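PDB 3DM8: nuclear transport factor 2 family protein from Rhodopseudomonas palustris, which is of unknown function but belongs to the SnoaL-like, NTF2 clan of cone-shaped alpha+beta proteins and is a putative isomerase. Local coordinates for residues A[7-12]-A[26-31]; A[32-37]-A[118-123]; A[81-86]-A[108-113]. One frame throughout, in Å; residues are numbered along the deposited sequence.

Contact 1. Residues A[7-12]-A[26-31]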
# COMPACT_ATOMS: atom_id res chain seq x y z
N TRP A 7 6.91 3.10 16.35
CA TRP A 7 8.32 2.71 16.56
C TRP A 7 8.44 1.57 17.59
O TRP A 7 9.28 0.64 17.46
CB TRP A 7 9.21 3.92 16.92
CG TRP A 7 9.01 5.10 15.96
CD1 TRP A 7 8.73 6.38 16.29
CD2 TRP A 7 9.04 5.05 14.54
NE1 TRP A 7 8.61 7.16 15.16
CE2 TRP A 7 8.77 6.35 14.07
CE3 TRP A 7 9.25 4.04 13.61
CZ2 TRP A 7 8.73 6.66 12.71
CZ3 TRP A 7 9.22 4.35 12.26
CH2 TRP A 7 8.98 5.64 11.82
N ARG A 8 7.61 1.65 18.61
CA ARG A 8 7.57 0.61 19.66
C ARG A 8 7.09 -0.72 19.08
O ARG A 8 7.63 -1.80 19.38
CB ARG A 8 6.72 1.03 20.84
CG ARG A 8 7.22 2.24 21.56
CD ARG A 8 6.36 2.55 22.76
NE ARG A 8 4.95 2.59 22.41
CZ ARG A 8 4.02 1.77 22.91
NH1 ARG A 8 4.35 0.85 23.80
NH2 ARG A 8 2.76 1.89 22.52
N PHE A 9 6.09 -0.62 18.22
CA PHE A 9 5.54 -1.79 17.54
C PHE A 9 6.58 -2.37 16.60
O PHE A 9 6.77 -3.58 16.54
CB PHE A 9 4.27 -1.43 16.77
CG PHE A 9 3.82 -2.48 15.83
CD1 PHE A 9 3.36 -3.69 16.27
CD2 PHE A 9 3.77 -2.22 14.48
CE1 PHE A 9 2.95 -4.67 15.39
CE2 PHE A 9 3.32 -3.20 13.60
CZ PHE A 9 2.94 -4.43 14.06
N SER A 10 7.28 -1.50 15.90
CA SER A 10 8.24 -1.94 14.90
C SER A 10 9.37 -2.70 15.62
O SER A 10 9.84 -3.73 15.13
CB SER A 10 8.77 -0.76 14.08
OG SER A 10 9.63 -1.25 13.04
N ARG A 11 9.79 -2.17 16.76
CA ARG A 11 10.87 -2.84 17.51
C ARG A 11 10.42 -4.22 18.04
O ARG A 11 11.14 -5.22 17.94
CB ARG A 11 11.37 -1.96 18.61
CG ARG A 11 12.45 -2.53 19.37
CD ARG A 11 13.13 -1.46 20.22
NE ARG A 11 12.17 -0.76 21.07
CZ ARG A 11 11.73 0.47 20.83
NH1 ARG A 11 12.17 1.12 19.80
NH2 ARG A 11 10.87 1.04 21.65
N ALA A 12 9.20 -4.23 18.57
CA ALA A 12 8.60 -5.42 19.15
C ALA A 12 8.45 -6.50 18.09
O ALA A 12 8.72 -7.67 18.32
CB ALA A 12 7.23 -5.09 19.71
N ALA A 26 3.46 -9.13 22.23
CA ALA A 26 2.21 -9.53 22.88
C ALA A 26 1.66 -8.40 23.75
O ALA A 26 0.41 -8.25 23.88
CB ALA A 26 2.39 -10.82 23.69
N THR A 27 2.55 -7.60 24.33
CA THR A 27 2.12 -6.49 25.19
C THR A 27 1.42 -5.42 24.38
O THR A 27 0.44 -4.80 24.81
CB THR A 27 3.32 -5.90 25.94
OG1 THR A 27 3.81 -6.91 26.82
CG2 THR A 27 2.94 -4.71 26.74
N ILE A 28 1.94 -5.22 23.19
CA ILE A 28 1.55 -4.09 22.34
C ILE A 28 0.35 -4.36 21.48
O ILE A 28 -0.34 -3.44 21.12
CB ILE A 28 2.73 -3.55 21.49
CG1 ILE A 28 2.46 -2.11 21.01
CG2 ILE A 28 3.02 -4.41 20.30
CD1 ILE A 28 3.78 -1.35 20.55
N ILE A 29 0.08 -5.61 21.21
CA ILE A 29 -1.09 -5.97 20.39
C ILE A 29 -2.36 -5.95 21.24
O ILE A 29 -2.42 -6.60 22.31
CB ILE A 29 -0.91 -7.36 19.75
CG1 ILE A 29 0.25 -7.38 18.74
CG2 ILE A 29 -2.19 -7.79 19.00
CD1 ILE A 29 0.19 -6.26 17.76
N ASP A 30 -3.39 -5.17 20.86
CA ASP A 30 -4.64 -5.11 21.64
C ASP A 30 -5.34 -6.44 21.60
O ASP A 30 -5.32 -7.12 20.59
CB ASP A 30 -5.61 -4.08 21.05
CG ASP A 30 -6.81 -3.80 21.95
OD1 ASP A 30 -6.68 -3.01 22.93
OD2 ASP A 30 -7.91 -4.30 21.64
N ASP A 31 -6.03 -6.78 22.69
CA ASP A 31 -6.68 -8.07 22.77
C ASP A 31 -7.67 -8.25 21.62
O ASP A 31 -7.92 -9.39 21.16
CB ASP A 31 -7.45 -8.26 24.07
CG ASP A 31 -6.57 -8.59 25.29
OD1 ASP A 31 -5.35 -8.82 25.13
OD2 ASP A 31 -7.15 -8.65 26.41

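Contact 2. Residues A[32-37]-A[118-123]. With CE9 (dodecyl nona ethylene glycol ether), chain B.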
# COMPACT_ATOMS: atom_id res chain seq x y z
N ASN A 32 -8.23 -7.14 21.15
CA ASN A 32 -9.28 -7.19 20.12
C ASN A 32 -8.86 -6.54 18.85
O ASN A 32 -9.68 -6.02 18.10
CB ASN A 32 -10.59 -6.56 20.61
CG ASN A 32 -11.10 -7.23 21.88
OD1 ASN A 32 -11.18 -6.62 22.98
ND2 ASN A 32 -11.34 -8.50 21.76
N ILE A 33 -7.57 -6.58 18.58
CA ILE A 33 -7.05 -6.03 17.34
C ILE A 33 -7.84 -6.48 16.10
O ILE A 33 -8.24 -7.65 15.94
CB ILE A 33 -5.56 -6.35 17.14
CG1 ILE A 33 -4.98 -5.61 15.90
CG2 ILE A 33 -5.33 -7.90 17.05
CD1 ILE A 33 -3.47 -5.57 15.87
N ASP A 34 -8.02 -5.51 15.20
CA ASP A 34 -8.66 -5.72 13.89
C ASP A 34 -7.59 -5.60 12.82
O ASP A 34 -7.07 -4.54 12.57
CB ASP A 34 -9.73 -4.66 13.70
CG ASP A 34 -10.51 -4.78 12.42
OD1 ASP A 34 -10.00 -5.28 11.39
OD2 ASP A 34 -11.68 -4.30 12.46
N TRP A 35 -7.22 -6.76 12.26
CA TRP A 35 -6.01 -6.90 11.43
C TRP A 35 -6.28 -7.44 10.04
O TRP A 35 -7.15 -8.33 9.84
CB TRP A 35 -5.08 -7.90 12.15
CG TRP A 35 -3.84 -8.45 11.47
CD1 TRP A 35 -3.77 -9.46 10.54
CD2 TRP A 35 -2.50 -8.17 11.84
NE1 TRP A 35 -2.46 -9.74 10.25
CE2 TRP A 35 -1.66 -8.97 11.06
CE3 TRP A 35 -1.92 -7.31 12.76
CZ2 TRP A 35 -0.29 -8.93 11.18
CZ3 TRP A 35 -0.57 -7.22 12.84
CH2 TRP A 35 0.26 -8.01 12.06
N ALA A 36 -5.55 -6.92 9.06
CA ALA A 36 -5.55 -7.58 7.72
C ALA A 36 -4.32 -7.30 6.93
O ALA A 36 -3.85 -6.17 6.82
CB ALA A 36 -6.85 -7.21 6.86
N ILE A 37 -3.80 -8.36 6.32
CA ILE A 37 -2.74 -8.19 5.34
C ILE A 37 -3.26 -8.75 4.05
O ILE A 37 -3.63 -9.89 4.02
CB ILE A 37 -1.43 -8.95 5.68
CG1 ILE A 37 -0.85 -8.52 7.00
CG2 ILE A 37 -0.37 -8.74 4.55
CD1 ILE A 37 0.23 -9.54 7.48
N ASN A 118 -5.70 -1.57 15.24
CA ASN A 118 -6.05 -1.75 13.83
C ASN A 118 -4.79 -1.71 12.96
O ASN A 118 -3.96 -0.79 13.06
CB ASN A 118 -7.08 -0.70 13.39
CG ASN A 118 -7.79 -1.07 12.09
OD1 ASN A 118 -7.17 -1.12 11.02
ND2 ASN A 118 -9.06 -1.40 12.19
N LEU A 119 -4.67 -2.72 12.08
CA LEU A 119 -3.64 -2.75 11.08
C LEU A 119 -4.16 -3.22 9.75
O LEU A 119 -4.96 -4.18 9.66
CB LEU A 119 -2.47 -3.66 11.55
CG LEU A 119 -1.29 -3.82 10.62
CD1 LEU A 119 0.03 -3.99 11.43
CD2 LEU A 119 -1.41 -5.02 9.57
N ARG A 120 -3.72 -2.51 8.71
CA ARG A 120 -4.01 -2.87 7.33
C ARG A 120 -2.73 -2.73 6.54
O ARG A 120 -2.01 -1.73 6.65
CB ARG A 120 -5.08 -1.96 6.72
CG ARG A 120 -6.49 -2.10 7.29
CD ARG A 120 -7.05 -3.48 7.03
NE ARG A 120 -8.45 -3.59 7.41
CZ ARG A 120 -8.86 -3.95 8.62
NH1 ARG A 120 -10.13 -4.05 8.89
NH2 ARG A 120 -7.98 -4.23 9.53
N MET A 121 -2.41 -3.79 5.84
CA MET A 121 -1.23 -3.83 4.99
C MET A 121 -1.54 -4.24 3.59
O MET A 121 -2.19 -5.22 3.36
CB MET A 121 -0.18 -4.77 5.56
CG MET A 121 0.99 -4.87 4.65
SD MET A 121 2.24 -6.04 5.15
CE MET A 121 2.74 -4.99 6.51
N VAL A 122 -1.06 -3.44 2.66
CA VAL A 122 -1.05 -3.72 1.20
C VAL A 122 0.39 -3.87 0.78
O VAL A 122 1.23 -3.03 1.06
CB VAL A 122 -1.64 -2.52 0.40
CG1 VAL A 122 -1.83 -2.90 -1.08
CG2 VAL A 122 -2.94 -2.14 1.00
N LEU A 123 0.67 -4.92 0.03
CA LEU A 123 1.98 -5.04 -0.59
C LEU A 123 1.96 -5.51 -2.01
O LEU A 123 0.92 -5.83 -2.57
CB LEU A 123 2.82 -6.02 0.20
CG LEU A 123 2.26 -7.42 0.23
CD1 LEU A 123 3.39 -8.35 0.21
CD2 LEU A 123 1.41 -7.60 1.48
C29 CE9 B . -17.58 -9.64 9.98
C30 CE9 B . -16.06 -9.59 9.84
O31 CE9 B . -15.56 -8.52 10.64
C32 CE9 B . -14.14 -8.38 10.59
C33 CE9 B . -13.75 -7.17 11.42
O34 CE9 B . -14.11 -7.43 12.77
C35 CE9 B . -14.80 -6.33 13.34
C36 CE9 B . -14.56 -6.29 14.83
O37 CE9 B . -15.67 -6.90 15.47
C38 CE9 B . -16.86 -6.15 15.30
C39 CE9 B . -17.98 -7.07 14.83
OXT CE9 B . -19.10 -6.87 15.69

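Contact 3. Residues A[81-86]-A[108-113]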
# COMPACT_ATOMS: atom_id res chain seq x y z
N ILE A 81 -1.35 11.34 16.03
CA ILE A 81 -1.29 11.09 17.46
C ILE A 81 -1.48 9.59 17.77
O ILE A 81 -0.66 8.97 18.50
CB ILE A 81 -2.31 11.96 18.24
CG1 ILE A 81 -1.88 13.42 18.09
CG2 ILE A 81 -2.31 11.55 19.74
CD1 ILE A 81 -2.79 14.45 18.73
N ASP A 82 -2.54 9.01 17.25
CA ASP A 82 -2.85 7.60 17.65
C ASP A 82 -2.94 6.77 16.38
O ASP A 82 -3.73 5.84 16.24
CB ASP A 82 -4.19 7.54 18.42
CG ASP A 82 -4.08 8.00 19.88
OD1 ASP A 82 -3.12 7.58 20.58
OD2 ASP A 82 -5.00 8.74 20.36
N SER A 83 -2.13 7.17 15.41
CA SER A 83 -2.23 6.59 14.08
C SER A 83 -1.00 6.83 13.23
O SER A 83 -0.21 7.71 13.46
CB SER A 83 -3.50 7.09 13.36
OG SER A 83 -3.52 8.49 13.16
N ALA A 84 -0.81 5.99 12.24
CA ALA A 84 0.32 6.20 11.34
C ALA A 84 0.08 5.49 10.03
O ALA A 84 -0.65 4.50 9.97
CB ALA A 84 1.62 5.73 11.98
N ALA A 85 0.73 6.01 8.99
CA ALA A 85 0.83 5.30 7.69
C ALA A 85 2.27 5.31 7.24
O ALA A 85 3.01 6.28 7.43
CB ALA A 85 -0.07 5.96 6.63
N SER A 86 2.71 4.19 6.69
CA SER A 86 4.03 4.18 6.15
C SER A 86 4.28 3.17 5.09
O SER A 86 3.55 2.21 4.94
CB SER A 86 5.04 4.04 7.26
OG SER A 86 4.91 2.78 7.91
N PHE A 108 -1.02 0.86 7.40
CA PHE A 108 -1.84 1.80 8.13
C PHE A 108 -2.19 1.24 9.47
O PHE A 108 -2.73 0.13 9.56
CB PHE A 108 -3.13 2.12 7.36
CG PHE A 108 -2.89 2.77 6.01
CD1 PHE A 108 -2.39 2.04 4.95
CD2 PHE A 108 -3.17 4.10 5.84
CE1 PHE A 108 -2.17 2.66 3.72
CE2 PHE A 108 -2.92 4.72 4.62
CZ PHE A 108 -2.43 3.95 3.57
N THR A 109 -1.87 2.01 10.52
CA THR A 109 -2.05 1.54 11.88
C THR A 109 -2.82 2.55 12.74
O THR A 109 -2.75 3.75 12.56
CB THR A 109 -0.68 1.31 12.58
OG1 THR A 109 0.12 2.45 12.39
CG2 THR A 109 0.08 0.18 11.93
N GLN A 110 -3.59 2.00 13.65
CA GLN A 110 -4.28 2.76 14.66
C GLN A 110 -3.90 2.20 16.03
O GLN A 110 -3.71 0.99 16.19
CB GLN A 110 -5.82 2.65 14.46
CG GLN A 110 -6.38 3.18 13.12
CD GLN A 110 -6.46 4.69 12.98
OE1 GLN A 110 -6.54 5.45 13.97
NE2 GLN A 110 -6.47 5.14 11.72
N PHE A 111 -3.82 3.09 17.01
CA PHE A 111 -3.46 2.74 18.37
C PHE A 111 -4.41 3.36 19.38
O PHE A 111 -5.01 4.42 19.14
CB PHE A 111 -2.04 3.20 18.71
CG PHE A 111 -0.99 2.71 17.79
CD1 PHE A 111 -0.69 3.40 16.61
CD2 PHE A 111 -0.25 1.59 18.12
CE1 PHE A 111 0.29 2.95 15.75
CE2 PHE A 111 0.73 1.11 17.23
CZ PHE A 111 0.98 1.77 16.06
N GLN A 112 -4.51 2.68 20.50
CA GLN A 112 -5.26 3.19 21.63
C GLN A 112 -4.57 2.73 22.88
O GLN A 112 -4.28 1.55 23.06
CB GLN A 112 -6.69 2.68 21.59
CG GLN A 112 -7.49 3.21 20.44
N ASN A 113 -4.25 3.71 23.69
CA ASN A 113 -3.70 3.44 24.99
C ASN A 113 -2.42 2.65 24.82
O ASN A 113 -2.06 1.82 25.65
CB ASN A 113 -4.68 2.64 25.82
CG ASN A 113 -5.82 3.49 26.31
OD1 ASN A 113 -5.63 4.61 26.80
ND2 ASN A 113 -7.03 2.95 26.20

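Contact 1. Residues A[7-12]-A[26-31]
F9 and I28 mark the closest backbone approach, their CA atoms 6.7 Å apart, where helix 5-19 passes the end of helix 23-28. I29 is the first residue to leave helical geometry there, and the chain runs on as the short strand 29-30. No hydrogen bond joins the two segments. The contact is apolar and largely buried, and I28 carries it.

I28 points at the helix and lies across F9 at about a right angle. Its CG1 stands anti to the backbone N (chi1 -160°), and chi2 is extended too. This drives I28 CD1 right up to the helix backbone, 3.4 Å from F9 N. The same methyl, I28 CD1, touches F9 CB at 3.8 Å. I28 CD1 also lies under one face of the R8 guanidinium, 3.7 Å from its plane and offset toward the rim. The R8 chain bends at chi3 (-51°), which folds the guanidinium back over the methyl. The polar end of R8 is held by other residues: NH2 bonds to G114 O and S5 OG.

The second branch of I28, CG2, serves two neighbours. I28 CG2 meets the F9 ring at its edge, near the ring plane, 4.1 Å from F9 CD1. I28 CG2 also faces A12 CB at 4.3 Å, one helical turn on from R8. I29 adds a lighter touch. I29 CD1 comes within 4.0 Å of F9 CE1, at an oblique angle to the ring.

The arrangement is consistent with the NTF2-like fold, in which N-terminal helices pack on the curved sheet. The F9 side chain also packs on L116 and L119 of strand 115-123 and on L25 of helix 23-28. Backbone bonds tie I28 and D30 to L116. I29 and D31 also touch K53 of helix 53-66.

Contact 2. Residues A[32-37]-A[118-123]
D34 and N118 open a run of four parallel beta bridges that continues through W35-L119 and A36-R120 to I37-M121. The axes of strands 33-37 and 118-123 are 4.8 Å apart and 5° from parallel. This is the parallel pair within the mixed, curved sheet of the NTF2-like fold; the other neighbouring strands in it are antiparallel. L119 N bonds to D34 O, A36 N to L119 O, and M121 N to A36 O.

The tight side is the face of W35, L119, I37 and M121. W35 and L119 lie alongside each other. CD2 of L119 makes a CH-pi contact over one face of the indole, 3.9 Å from the centroid of the W35 six-membered ring. CD1 of L119 reaches W35 CZ3 at 3.6 Å. Further along, I37 CG2 meets M121 SD and then L123 CD2, the latter at 3.7 Å. V56 and V59 of helix 53-66 pack on W35.

The other face is more polar, and it is looser at its D34 and N118 end. Both residues are partly exposed there, and a bound dodecyl nona ethylene glycol ether passes near, its C33 3.7 Å from D34 OD2. The amide of N118 lies beside the D34 carboxylate. A36 and R120 still pack closely: the R120 chain bends at chi2 (-63°), and R120 CD passes over A36 CB at 3.7 Å. M87 of the second subunit packs on R120. The guanidinium comes end-on to D34 in a salt bridge. NH2 has a second bond, to L119 O, which A36 N approaches from the opposite face of the carbonyl plane. R120 NH1 and NH2 both grip the single oxygen D34 OD1, at 2.8 and 2.9 Å, from the same face of the carboxylate and above its plane.

Contact 3. Residues A[81-86]-A[108-113]
Q110 turns its CG anti to its own carbonyl carbon (chi1 -61°) and bends again at chi2 (-75°), which swings its amide back over S83. OE1 of Q110 comes 3.5 Å from S83 CB. On the same face, the F108 ring meets A85 obliquely, with F108 CD2 3.7 Å from A85 CB. T109 and A84 point to the opposite face, where OG1 of T109 lies 3.6 Å from A84 CB.

The backbones run antiparallel, their axes 4.8 Å apart at closest approach. A84 and T109 form a hydrogen-bonded pair. T109 N donates to A84 O at 2.8 Å in a nearly straight bond (173°), and A84 N donates back to T109 O. S83-Q110 and A85-F108 are the non-hydrogen-bonded pairs on either side. Beyond S83-Q110, F111 N reaches D82 O at 2.9 Å. The F111 ring has its edge toward the same oxygen.

M78 of the second subunit packs on A85 and Q110. Replacing the Q110 side chain with an alanine is likely to leave S83 CB without the amide beside it and to thin the packing on M78 of the second subunit. L6 of helix 5-19 touches A84 and T109 on the other face. The arrangement is the open end of the beta hairpin 83-94/100-112, part of the curved sheet of the NTF2-like fold.

Contacts 2 and 3 share one sheet, since strands 115-123 and 100-112 are neighbours in it. Their centres are 11 Å apart, and probable hydrogen bonds link them: R120 O to F108 N and N118 O to Q110 N, each 2.9 Å. Contact 3 is nested in the chain loop that contact 2 closes, and both touch the second subunit. Contact 1 precedes them and lies against the sheet, with F9 CZ 4.0 Å from L119 CD1. Its centre is about 13 Å from that of contact 2 and 12 Å from that of contact 3. The bound ether lies beside contact 2, while the side chains of I29 and Q110 are each about 13 Å from it.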